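Dihydropteridine reductase (Caenorhabditis elegans, PDB 1OOE) probably reduces quinonoid dihydrobiopterin to tetrahydrobiopterin, using NADH or NADPH as the hydride source. Local coordinates at residues 123-129 against 168-174; 4-10 against 73-79. All coordinates share one frame; numbering follows the deposited sequence. Where two conformers were deposited one is given.

Contact 1: 123-129 against 168-174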
loop_
_atom_site.group_PDB
_atom_site.type_symbol
_atom_site.label_atom_id
_atom_site.label_comp_id
_atom_site.label_asym_id
_atom_site.label_seq_id
_atom_site.Cartn_x
_atom_site.Cartn_y
_atom_site.Cartn_z
ATOM N N GLY A 123 17.598 17.148 9.022
ATOM C CA GLY A 123 16.653 16.713 10.039
ATOM C C GLY A 123 16.241 15.259 9.917
ATOM O O GLY A 123 16.707 14.555 9.026
ATOM N N LEU A 124 15.352 14.819 10.805
ATOM C CA LEU A 124 14.889 13.434 10.815
ATOM C C LEU A 124 13.383 13.249 10.661
ATOM O O LEU A 124 12.598 13.926 11.318
ATOM C CB LEU A 124 15.314 12.762 12.127
ATOM C CG LEU A 124 14.735 11.375 12.428
ATOM C CD1 LEU A 124 15.314 10.360 11.464
ATOM C CD2 LEU A 124 15.046 10.981 13.870
ATOM N N LEU A 125 12.995 12.332 9.775
ATOM C CA LEU A 125 11.590 11.976 9.599
ATOM C C LEU A 125 11.524 10.513 10.031
ATOM O O LEU A 125 12.278 9.678 9.523
ATOM C CB LEU A 125 11.138 12.084 8.138
ATOM C CG LEU A 125 9.802 11.377 7.830
ATOM C CD1 LEU A 125 8.653 12.082 8.548
ATOM C CD2 LEU A 125 9.556 11.363 6.324
ATOM N N GLN A 126 10.659 10.207 10.990
ATOM C CA GLN A 126 10.509 8.828 11.449
ATOM C C GLN A 126 9.083 8.365 11.193
ATOM O O GLN A 126 8.124 9.083 11.476
ATOM C CB GLN A 126 10.852 8.721 12.939
ATOM C CG GLN A 126 10.464 7.394 13.589
ATOM C CD GLN A 126 9.098 7.455 14.242
ATOM O OE1 GLN A 126 8.789 8.413 14.954
ATOM N NE2 GLN A 126 8.272 6.431 14.015
ATOM N N LEU A 127 8.961 7.169 10.629
ATOM C CA LEU A 127 7.660 6.585 10.328
ATOM C C LEU A 127 7.551 5.258 11.063
ATOM O O LEU A 127 8.546 4.720 11.557
ATOM C CB LEU A 127 7.506 6.343 8.821
ATOM C CG LEU A 127 7.673 7.544 7.885
ATOM C CD1 LEU A 127 7.540 7.074 6.446
ATOM C CD2 LEU A 127 6.632 8.618 8.205
ATOM N N THR A 128 6.342 4.722 11.123
ATOM C CA THR A 128 6.132 3.457 11.804
ATOM C C THR A 128 5.664 2.394 10.825
ATOM O O THR A 128 4.616 2.537 10.200
ATOM C CB THR A 128 5.105 3.614 12.934
ATOM O OG1 THR A 128 5.568 4.606 13.862
ATOM C CG2 THR A 128 4.926 2.294 13.677
ATOM N N GLY A 129 6.457 1.335 10.688
ATOM C CA GLY A 129 6.110 0.255 9.783
ATOM C C GLY A 129 5.489 -0.895 10.553
ATOM O O GLY A 129 4.734 -0.670 11.492
ATOM N N SER A 168 18.953 15.082 4.994
ATOM C CA SER A 168 17.980 14.545 5.944
ATOM C C SER A 168 17.903 13.029 5.821
ATOM O O SER A 168 18.405 12.444 4.860
ATOM C CB SER A 168 16.592 15.147 5.700
ATOM O OG SER A 168 16.084 14.778 4.429
ATOM N N ALA A 169 17.270 12.394 6.800
ATOM C CA ALA A 169 17.132 10.943 6.781
ATOM C C ALA A 169 15.725 10.542 7.175
ATOM O O ALA A 169 15.050 11.260 7.913
ATOM C CB ALA A 169 18.133 10.306 7.744
ATOM N N VAL A 170 15.283 9.401 6.656
ATOM C CA VAL A 170 13.980 8.850 7.007
ATOM C C VAL A 170 14.281 7.484 7.627
ATOM O O VAL A 170 15.069 6.705 7.080
ATOM C CB VAL A 170 13.048 8.694 5.769
ATOM C CG1 VAL A 170 13.705 7.831 4.709
ATOM C CG2 VAL A 170 11.720 8.096 6.197
ATOM N N LEU A 171 13.699 7.224 8.796
ATOM C CA LEU A 171 13.897 5.957 9.500
ATOM C C LEU A 171 12.523 5.404 9.857
ATOM O O LEU A 171 11.655 6.142 10.320
ATOM C CB LEU A 171 14.731 6.170 10.773
ATOM C CG LEU A 171 16.160 6.688 10.571
ATOM C CD1 LEU A 171 16.839 6.850 11.925
ATOM C CD2 LEU A 171 16.945 5.724 9.684
ATOM N N THR A 172 12.324 4.105 9.641
ATOM C CA THR A 172 11.032 3.478 9.914
ATOM C C THR A 172 11.191 2.356 10.943
ATOM O O THR A 172 11.902 1.384 10.704
ATOM C CB THR A 172 10.427 2.946 8.592
ATOM O OG1 THR A 172 10.105 4.058 7.743
ATOM C CG2 THR A 172 9.162 2.141 8.846
ATOM N N ILE A 173 10.533 2.503 12.093
ATOM C CA ILE A 173 10.648 1.512 13.162
ATOM C C ILE A 173 9.634 0.373 13.090
ATOM O O ILE A 173 8.501 0.560 12.654
ATOM C CB ILE A 173 10.542 2.177 14.557
ATOM C CG1 ILE A 173 9.161 2.808 14.750
ATOM C CG2 ILE A 173 11.621 3.246 14.704
ATOM C CD1 ILE A 173 8.940 3.386 16.142
ATOM N N MET A 174 10.060 -0.809 13.530
ATOM C CA MET A 174 9.204 -1.994 13.530
ATOM C C MET A 174 9.381 -2.783 14.830
ATOM O O MET A 174 10.035 -3.828 14.857
ATOM C CB MET A 174 9.532 -2.896 12.329
ATOM C CG MET A 174 9.470 -2.195 10.969
ATOM S SD MET A 174 9.707 -3.305 9.557
ATOM C CE MET A 174 11.387 -3.927 9.881
#
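Thr172 reaches strand 123-128 with both its branches, and one torsion sets them: with chi1 at -67°, OG1 stands beside its own backbone N, while CG2 swings forward to Gly129. The hydroxyl is hydrogen-bonded to Thr154 OG1 of helix 141-158; Leu127 CB packs 3.6 Å from Thr172 OG1, and the methyl CG2 lies 3.4 Å from Gly129 N. A CB on Gly129 would run into that methyl. Ile173, on the other face, has CG1 wedged between its backbone N and carbonyl carbon (chi1 64°), which folds the chain back over the neighbouring strand. Its CG1 thus lies 3.8 Å from Gln126 NE2, and CD1 also touches that amide nitrogen. Gln126 NE2 also makes a weak hydrogen bond, 3.0 Å, to Leu127 O, a carbonyl that accepts from Ile173 N as well.

Further back, Leu124 and Leu171 meet at roughly a right angle, their CD1 methyls 3.9 Å apart. On the Thr172 face Leu125 and Val170 instead run side by side, CD2 of the leucine 3.9 Å from CG2 of the valine. Between the two layers of side chains, six N-H···O=C bonds ladder these parallel strands, starting with Ala169 N to Gly123 O and ending with Gly129 N to Ile173 O.

An alanine in place of Thr172 would probably leave Thr154 OG1 without its hydroxyl partner and open a gap beside Gly129 where the methyl had packed.

The strands are joined by a beta-alpha-beta crossover through helix 141-158, which packs against Leu125, Leu127 and Val170; its Lys147, probably the lysine of the family's Tyr-x-x-x-Lys motif, holds the carbonyls of Thr128 and Gly129. Helix 198-210 meets Leu124, Gln126 and Leu171 on the other face, and strand 73-78 flanks strand 123-128.

Contact 2: 4-10 against 73-79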
loop_
_atom_site.group_PDB
_atom_site.type_symbol
_atom_site.label_atom_id
_atom_site.label_comp_id
_atom_site.label_asym_id
_atom_site.label_seq_id
_atom_site.Cartn_x
_atom_site.Cartn_y
_atom_site.Cartn_z
ATOM N N GLY A 4 14.870 23.350 20.255
ATOM C CA GLY A 4 14.416 23.052 18.911
ATOM C C GLY A 4 12.929 22.752 18.890
ATOM O O GLY A 4 12.251 22.893 19.904
ATOM N N LYS A 5 12.420 22.341 17.735
ATOM C CA LYS A 5 11.004 22.023 17.604
ATOM C C LYS A 5 10.831 20.664 16.937
ATOM O O LYS A 5 11.618 20.286 16.069
ATOM C CB LYS A 5 10.288 23.085 16.759
ATOM C CG LYS A 5 10.332 24.502 17.321
ATOM C CD LYS A 5 9.660 25.482 16.368
ATOM C CE LYS A 5 9.728 26.925 16.870
ATOM N NZ LYS A 5 11.123 27.457 16.936
ATOM N N VAL A 6 9.806 19.929 17.356
ATOM C CA VAL A 6 9.514 18.627 16.770
ATOM C C VAL A 6 8.006 18.435 16.657
ATOM O O VAL A 6 7.228 19.009 17.423
ATOM C CB VAL A 6 10.112 17.449 17.601
ATOM C CG1 VAL A 6 11.633 17.525 17.599
ATOM C CG2 VAL A 6 9.576 17.478 19.018
ATOM N N ILE A 7 7.604 17.640 15.675
ATOM C CA ILE A 7 6.199 17.333 15.443
ATOM C C ILE A 7 5.956 15.867 15.778
ATOM O O ILE A 7 6.714 14.995 15.355
ATOM C CB ILE A 7 5.818 17.558 13.960
ATOM C CG1 ILE A 7 5.872 19.053 13.629
ATOM C CG2 ILE A 7 4.437 16.963 13.670
ATOM C CD1 ILE A 7 5.670 19.348 12.155
ATOM N N VAL A 8 4.912 15.604 16.560
ATOM C CA VAL A 8 4.553 14.236 16.916
ATOM C C VAL A 8 3.153 14.005 16.368
ATOM O O VAL A 8 2.176 14.567 16.868
ATOM C CB VAL A 8 4.532 14.010 18.452
ATOM C CG1 VAL A 8 4.095 12.574 18.757
ATOM C CG2 VAL A 8 5.911 14.263 19.043
ATOM N N TYR A 9 3.076 13.194 15.318
ATOM C CA TYR A 9 1.820 12.859 14.664
ATOM C C TYR A 9 1.356 11.588 15.373
ATOM O O TYR A 9 1.907 10.508 15.148
ATOM C CB TYR A 9 2.095 12.594 13.179
ATOM C CG TYR A 9 0.905 12.688 12.246
ATOM C CD1 TYR A 9 -0.319 12.106 12.570
ATOM C CD2 TYR A 9 1.030 13.310 11.002
ATOM C CE1 TYR A 9 -1.393 12.135 11.671
ATOM C CE2 TYR A 9 -0.028 13.344 10.103
ATOM C CZ TYR A 9 -1.234 12.757 10.437
ATOM O OH TYR A 9 -2.266 12.775 9.528
ATOM N N GLY A 10 0.358 11.738 16.240
ATOM C CA GLY A 10 -0.159 10.618 17.015
ATOM C C GLY A 10 0.230 10.795 18.477
ATOM O O GLY A 10 0.457 9.822 19.198
ATOM N N VAL A 73 11.405 22.517 11.672
ATOM C CA VAL A 73 11.476 21.560 12.771
ATOM C C VAL A 73 12.687 20.643 12.622
ATOM O O VAL A 73 13.182 20.427 11.515
ATOM C CB VAL A 73 10.193 20.697 12.858
ATOM C CG1 VAL A 73 8.979 21.594 13.112
ATOM C CG2 VAL A 73 10.014 19.893 11.583
ATOM N N ASP A 74 13.158 20.105 13.742
ATOM C CA ASP A 74 14.317 19.214 13.749
ATOM C C ASP A 74 13.905 17.776 13.459
ATOM O O ASP A 74 14.728 16.948 13.073
ATOM C CB ASP A 74 15.029 19.279 15.101
ATOM C CG ASP A 74 15.539 20.671 15.418
ATOM O OD1 ASP A 74 14.724 21.531 15.811
ATOM O OD2 ASP A 74 16.753 20.910 15.262
ATOM N N GLY A 75 12.622 17.488 13.647
ATOM C CA GLY A 75 12.130 16.147 13.390
ATOM C C GLY A 75 10.619 16.065 13.305
ATOM O O GLY A 75 9.900 16.891 13.872
ATOM N N VAL A 76 10.150 15.075 12.554
ATOM C CA VAL A 76 8.726 14.797 12.384
ATOM C C VAL A 76 8.630 13.312 12.729
ATOM O O VAL A 76 9.251 12.481 12.070
ATOM C CB VAL A 76 8.270 15.028 10.918
ATOM C CG1 VAL A 76 6.808 14.614 10.748
ATOM C CG2 VAL A 76 8.437 16.499 10.548
ATOM N N PHE A 77 7.884 12.988 13.780
ATOM C CA PHE A 77 7.747 11.601 14.214
ATOM C C PHE A 77 6.301 11.151 14.068
ATOM O O PHE A 77 5.416 11.684 14.729
ATOM C CB PHE A 77 8.182 11.465 15.678
ATOM C CG PHE A 77 9.480 12.166 16.003
ATOM C CD1 PHE A 77 10.595 12.033 15.176
ATOM C CD2 PHE A 77 9.587 12.947 17.150
ATOM C CE1 PHE A 77 11.797 12.668 15.488
ATOM C CE2 PHE A 77 10.784 13.587 17.474
ATOM C CZ PHE A 77 11.891 13.448 16.642
ATOM N N CYS A 78 6.068 10.164 13.205
ATOM C CA CYS A 78 4.716 9.665 12.967
ATOM C C CYS A 78 4.504 8.280 13.565
ATOM O O CYS A 78 5.092 7.302 13.103
ATOM C CB CYS A 78 4.436 9.620 11.464
ATOM S SG CYS A 78 2.725 9.209 11.040
ATOM N N VAL A 79 3.656 8.207 14.588
ATOM C CA VAL A 79 3.359 6.946 15.264
ATOM C C VAL A 79 1.854 6.696 15.363
ATOM O O VAL A 79 1.395 5.918 16.207
ATOM C CB VAL A 79 3.967 6.932 16.689
ATOM C CG1 VAL A 79 5.488 6.923 16.596
ATOM C CG2 VAL A 79 3.489 8.150 17.483
HETATM O O HOH W 1 13.468 23.779 15.274
#
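Phe77 lays its ring slantwise against Val6, with CE2 3.9 Å from Val6 CB, and presents its edge to Val8, whose CG2 is 4.3 Å from Phe77 CD2. The first torsion (chi1 -46°) sets CG beside the backbone N and turns the ring back along its own strand, so that one face has Gly75 C above it, toward the rim. A CB on Gly75 would collide with Phe77 CE1.

On the Ile7 side, Val73, just before the corner at Asp74, crosses Ile7 nearly at a right angle, Ile7 CG1 4.0 Å from Val73 CG1. Farther along, Cys78 SG sits 4.6 Å from the centroid of the Tyr9 ring, 27° off its normal, an oblique sulfur-aromatic contact.

The two strands are parallel neighbours in a Rossmann-type sheet: strand 4-9 lies between strands 28-34 and 73-78 and runs into a glycine-rich strand-turn-helix segment (Gly11, Gly13, Gly16) consistent with a dinucleotide-binding loop. At that end Val79 CG2 rests 3.9 Å from Gly10 O.

At the corner, in one of two conformers, Asp74 OD1 accepts from Lys5 N at 3.1 Å, on its anti side and 23° out of the carboxylate plane; a water donates to the same oxygen, and OD2 forms a salt bridge with Lys120. Asp74 N bonds to Lys5 O at 2.8 Å, but Gly75 N, 3.8 Å from Lys5 O, is buried with no partner.

Strands 73-78 and 123-128 are adjacent, parallel strands of one mixed sheet, so contact 2 continues directly into contact 1, their centres about 10 Å apart. The seam is held by backbone and side chain alike: Gln126 N lies 2.9 Å from Val76 O, and Thr128 OG1 is 2.8 Å from Cys78 O, both probable hydrogen bonds. Gln126 OE1 also packs 3.2 Å from Phe77 CB. All four strands point their C-terminal ends the same way. There the Gly10 end of contact 2 enters the glycine-rich loop and the Gly129 end of contact 1 meets Lys147, consistent with the end of the sheet that carries cofactor and active site in short-chain dehydrogenases.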